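Local coordinates for cytochrome c family protein (Geobacter sulfurreducens, PDB 3OUQ) that probably carries electrons along a chain of covalently bound c-type hemes, this chain being the N-terminal hexaheme part of a longer dodecaheme cytochrome c, at residues 37-42 with 55-60. Residues are numbered along the deposited sequence; the frame is centred on the assembly and turned at random.
Sequences ALFDLR and GKSCGA. With HEC (heme c), chain C.
Leu38 and Phe39 reach from one loop to Ser57, Cys58 and Ala60 of another, beside a shared heme c. From its CB, the Leu38 side chain runs out to CG, which lies anti to the carbonyl carbon (chi1 -55°); with the fork beyond it, the tip comes closer to the 55-60 loop than the direction of CB alone would bring it. Branch CD2 meets CB of Ala60 at 3.7 Å, a methyl-to-methyl contact for which a residue as short as alanine leaves room. Branch CD1 goes to the heme instead, 3.5 Å from the ring methyl CMC and 3.7 Å from CBC, so the fork of leucine serves protein and cofactor at once. Phe39 presents the far end of its ring: CE1 lies 3.8 Å from the same CMC, which sits at the ring edge near its plane, while CE2 comes to 3.8 Å from OG of Ser57 and CZ lies by the backbone N of Cys58, both obliquely; a side chain as small as serine lets the ring come this close. Buried among protein and heme atoms, the flat apolar ring also touches a second heme c, a setting that suits phenylalanine. Cys58 begins the CXXCH motif of a cytochrome c7-type, c3-like domain, in which two cysteines hold the porphyrin by thioethers and the histidine, here His62, ligates the iron. SG of Cys58 forms the thioether to CAB of this heme, at 1.8 Å, and the 3-10 turn 58-60 carries the motif onward, with a backbone hydrogen bond from Ala60 N to Ser57 O. No direct hydrogen bond joins the two loops; a water bridges them, donating to Leu38 O and accepting from Ser57 N, each at 3.1 Å.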
ATOM      1  N   ALA A  37       1.803 -23.157   8.298  1.00 68.79           N
ATOM      2  CA  ALA A  37       2.050 -22.472   9.564  1.00 68.24           C
ATOM      3  C   ALA A  37       1.903 -20.995   9.257  1.00 67.47           C
ATOM      4  O   ALA A  37       1.032 -20.319   9.799  1.00 68.84           O
ATOM      5  CB  ALA A  37       3.454 -22.761  10.055  1.00 67.68           C
ATOM      6  N   LEU A  38       2.764 -20.518   8.362  1.00 66.35           N
ATOM      7  CA  LEU A  38       2.750 -19.132   7.942  1.00 65.82           C
ATOM      8  C   LEU A  38       1.702 -19.029   6.837  1.00 65.33           C
ATOM      9  O   LEU A  38       0.753 -18.237   6.920  1.00 65.83           O
ATOM     10  CB  LEU A  38       4.114 -18.738   7.388  1.00 66.24           C
ATOM     11  CG  LEU A  38       5.346 -18.969   8.272  1.00 66.56           C
ATOM     12  CD1 LEU A  38       6.600 -18.561   7.506  1.00 66.07           C
ATOM     13  CD2 LEU A  38       5.243 -18.173   9.565  1.00 65.84           C
ATOM     14  N   PHE A  39       1.862 -19.857   5.809  1.00 64.15           N
ATOM     15  CA  PHE A  39       0.928 -19.847   4.697  1.00 63.06           C
ATOM     16  C   PHE A  39       0.096 -21.119   4.586  1.00 62.76           C
ATOM     17  O   PHE A  39       0.602 -22.185   4.239  1.00 63.74           O
ATOM     18  CB  PHE A  39       1.687 -19.595   3.397  1.00 61.65           C
ATOM     19  CG  PHE A  39       2.534 -18.356   3.436  1.00 60.45           C
ATOM     20  CD1 PHE A  39       3.744 -18.344   4.116  1.00 59.26           C
ATOM     21  CD2 PHE A  39       2.112 -17.189   2.810  1.00 59.79           C
ATOM     22  CE1 PHE A  39       4.515 -17.185   4.177  1.00 58.64           C
ATOM     23  CE2 PHE A  39       2.879 -16.026   2.868  1.00 58.78           C
ATOM     24  CZ  PHE A  39       4.084 -16.029   3.550  1.00 57.50           C
ATOM     25  N   ASP A  40      -1.191 -20.997   4.889  1.00 63.53           N
ATOM     26  CA  ASP A  40      -2.098 -22.135   4.800  1.00 64.72           C
ATOM     27  C   ASP A  40      -2.379 -22.352   3.316  1.00 64.28           C
ATOM     28  O   ASP A  40      -2.601 -23.477   2.863  1.00 65.30           O
ATOM     29  CB  ASP A  40      -3.395 -21.846   5.564  1.00 67.54           C
ATOM     30  N   LEU A  41      -2.359 -21.255   2.564  1.00 63.67           N
ATOM     31  CA  LEU A  41      -2.565 -21.304   1.124  1.00 63.34           C
ATOM     32  C   LEU A  41      -3.844 -22.039   0.721  1.00 62.75           C
ATOM     33  O   LEU A  41      -3.866 -22.727  -0.299  1.00 62.76           O
ATOM     34  CB  LEU A  41      -1.340 -21.962   0.473  1.00 63.01           C
ATOM     35  CG  LEU A  41      -1.293 -22.226  -1.033  1.00 62.12           C
ATOM     36  CD1 LEU A  41      -1.783 -21.015  -1.813  1.00 62.97           C
ATOM     37  CD2 LEU A  41       0.128 -22.584  -1.412  1.00 62.58           C
ATOM     38  N   ARG A  42      -4.911 -21.881   1.503  1.00 62.80           N
ATOM     39  CA  ARG A  42      -6.168 -22.563   1.192  1.00 63.67           C
ATOM     40  C   ARG A  42      -7.344 -21.636   0.886  1.00 66.10           C
ATOM     41  O   ARG A  42      -8.235 -21.986   0.110  1.00 70.32           O
ATOM     42  CB  ARG A  42      -6.553 -23.502   2.336  1.00 60.72           C
ATOM     43  N   GLY A  55       2.584  -8.930  11.956  1.00 43.39           N
ATOM     44  CA  GLY A  55       3.216 -10.236  11.987  1.00 43.61           C
ATOM     45  C   GLY A  55       2.649 -11.280  11.045  1.00 44.78           C
ATOM     46  O   GLY A  55       3.082 -12.433  11.061  1.00 46.36           O
ATOM     47  N   LYS A  56       1.680 -10.886  10.226  1.00 45.20           N
ATOM     48  CA  LYS A  56       1.065 -11.804   9.276  1.00 44.82           C
ATOM     49  C   LYS A  56       1.878 -11.868   7.987  1.00 44.15           C
ATOM     50  O   LYS A  56       2.751 -11.038   7.758  1.00 45.32           O
ATOM     51  CB  LYS A  56      -0.357 -11.342   8.959  1.00 46.87           C
ATOM     52  CG  LYS A  56      -1.326 -11.429  10.131  1.00 50.51           C
ATOM     53  CD  LYS A  56      -1.585 -12.877  10.534  1.00 54.00           C
ATOM     54  CE  LYS A  56      -2.640 -12.966  11.635  1.00 56.57           C
ATOM     55  NZ  LYS A  56      -3.011 -14.376  11.983  1.00 56.94           N
ATOM     56  N   SER A  57       1.589 -12.869   7.162  1.00 43.16           N
ATOM     57  CA  SER A  57       2.251 -13.058   5.868  1.00 41.55           C
ATOM     58  C   SER A  57       3.778 -12.932   5.891  1.00 39.82           C
ATOM     59  O   SER A  57       4.443 -13.493   6.758  1.00 39.06           O
ATOM     60  CB  SER A  57       1.669 -12.068   4.858  1.00 42.07           C
ATOM     61  OG  SER A  57       2.136 -12.336   3.552  1.00 45.60           O
ATOM     62  N   CYS A  58       4.326 -12.204   4.920  1.00 37.54           N
ATOM     63  CA  CYS A  58       5.769 -12.000   4.834  1.00 37.10           C
ATOM     64  C   CYS A  58       6.291 -11.401   6.137  1.00 37.47           C
ATOM     65  O   CYS A  58       7.427 -11.648   6.534  1.00 36.73           O
ATOM     66  CB  CYS A  58       6.109 -11.038   3.698  1.00 34.55           C
ATOM     67  SG  CYS A  58       5.259 -11.359   2.126  1.00 35.98           S
ATOM     68  N   GLY A  59       5.444 -10.610   6.789  1.00 37.65           N
ATOM     69  CA  GLY A  59       5.813  -9.963   8.033  1.00 38.94           C
ATOM     70  C   GLY A  59       6.166 -10.877   9.192  1.00 40.19           C
ATOM     71  O   GLY A  59       6.535 -10.397  10.264  1.00 40.93           O
ATOM     72  N   ALA A  60       6.046 -12.186   9.008  1.00 40.34           N
ATOM     73  CA  ALA A  60       6.398 -13.104  10.082  1.00 40.46           C
ATOM     74  C   ALA A  60       7.924 -13.197  10.159  1.00 40.89           C
ATOM     75  O   ALA A  60       8.485 -13.660  11.152  1.00 41.34           O
ATOM     76  CB  ALA A  60       5.801 -14.478   9.827  1.00 40.66           C
TER
HETATM   77 FE   HEC C 602      11.552 -13.180   2.282  1.00 38.96          FE
HETATM   78  CHA HEC C 602      14.740 -12.261   1.352  1.00 35.71           C
HETATM   79  CHB HEC C 602      10.333 -11.369  -0.387  1.00 33.68           C
HETATM   80  CHC HEC C 602       8.333 -14.121   3.067  1.00 32.87           C
HETATM   81  CHD HEC C 602      12.791 -14.793   4.962  1.00 35.80           C
HETATM   82  NA  HEC C 602      12.365 -12.078   0.822  1.00 34.84           N
HETATM   83  C1A HEC C 602      13.693 -11.859   0.565  1.00 35.59           C
HETATM   84  C2A HEC C 602      13.888 -11.077  -0.621  1.00 37.31           C
HETATM   85  C3A HEC C 602      12.671 -10.786  -1.078  1.00 35.29           C
HETATM   86  C4A HEC C 602      11.715 -11.387  -0.186  1.00 34.22           C
HETATM   87  CMA HEC C 602      12.436  -9.904  -2.285  1.00 36.60           C
HETATM   88  CAA HEC C 602      15.210 -10.572  -1.197  1.00 38.42           C
HETATM   89  CBA HEC C 602      15.671 -11.405  -2.367  1.00 41.63           C
HETATM   90  CGA HEC C 602      17.004 -10.945  -2.905  1.00 43.46           C
HETATM   91  O1A HEC C 602      17.892 -10.640  -2.090  1.00 47.45           O
HETATM   92  O2A HEC C 602      17.171 -10.899  -4.139  1.00 44.99           O
HETATM   93  NB  HEC C 602       9.722 -12.847   1.509  1.00 35.95           N
HETATM   94  C1B HEC C 602       9.397 -12.061   0.390  1.00 34.01           C
HETATM   95  C2B HEC C 602       7.956 -12.026   0.201  1.00 33.35           C
HETATM   96  C3B HEC C 602       7.374 -12.775   1.172  1.00 33.05           C
HETATM   97  C4B HEC C 602       8.483 -13.294   1.982  1.00 34.80           C
HETATM   98  CMB HEC C 602       7.180 -11.267  -0.848  1.00 33.94           C
HETATM   99  CAB HEC C 602       5.867 -12.948   1.447  1.00 33.50           C
HETATM  100  CBB HEC C 602       4.916 -13.258   0.294  1.00 28.86           C
HETATM  101  NC  HEC C 602      10.738 -14.280   3.652  1.00 35.87           N
HETATM  102  C1C HEC C 602       9.393 -14.607   3.816  1.00 35.70           C
HETATM  103  C2C HEC C 602       9.208 -15.464   4.986  1.00 35.85           C
HETATM  104  C3C HEC C 602      10.450 -15.630   5.536  1.00 36.35           C
HETATM  105  C4C HEC C 602      11.400 -14.890   4.711  1.00 36.67           C
HETATM  106  CMC HEC C 602       7.872 -15.957   5.533  1.00 32.96           C
HETATM  107  CAC HEC C 602      10.794 -16.263   6.872  1.00 37.41           C
HETATM  108  CBC HEC C 602      10.169 -17.607   7.176  1.00 38.36           C
HETATM  109  ND  HEC C 602      13.385 -13.420   3.004  1.00 35.55           N
HETATM  110  C1D HEC C 602      13.718 -14.088   4.160  1.00 35.39           C
HETATM  111  C2D HEC C 602      15.163 -14.081   4.332  1.00 35.60           C
HETATM  112  C3D HEC C 602      15.769 -13.501   3.246  1.00 37.90           C
HETATM  113  C4D HEC C 602      14.613 -13.019   2.475  1.00 36.68           C
HETATM  114  CMD HEC C 602      15.847 -14.587   5.589  1.00 36.04           C
HETATM  115  CAD HEC C 602      17.232 -13.707   2.795  1.00 41.87           C
HETATM  116  CBD HEC C 602      18.401 -12.689   2.761  1.00 50.22           C
HETATM  117  CGD HEC C 602      18.396 -11.757   1.531  1.00 54.31           C
HETATM  118  O1D HEC C 602      18.238 -12.252   0.388  1.00 54.45           O
HETATM  119  O2D HEC C 602      18.568 -10.527   1.705  1.00 55.41           O
HETATM  120  O   HOH W   1      -0.267 -15.378   7.250  1.00 49.48           O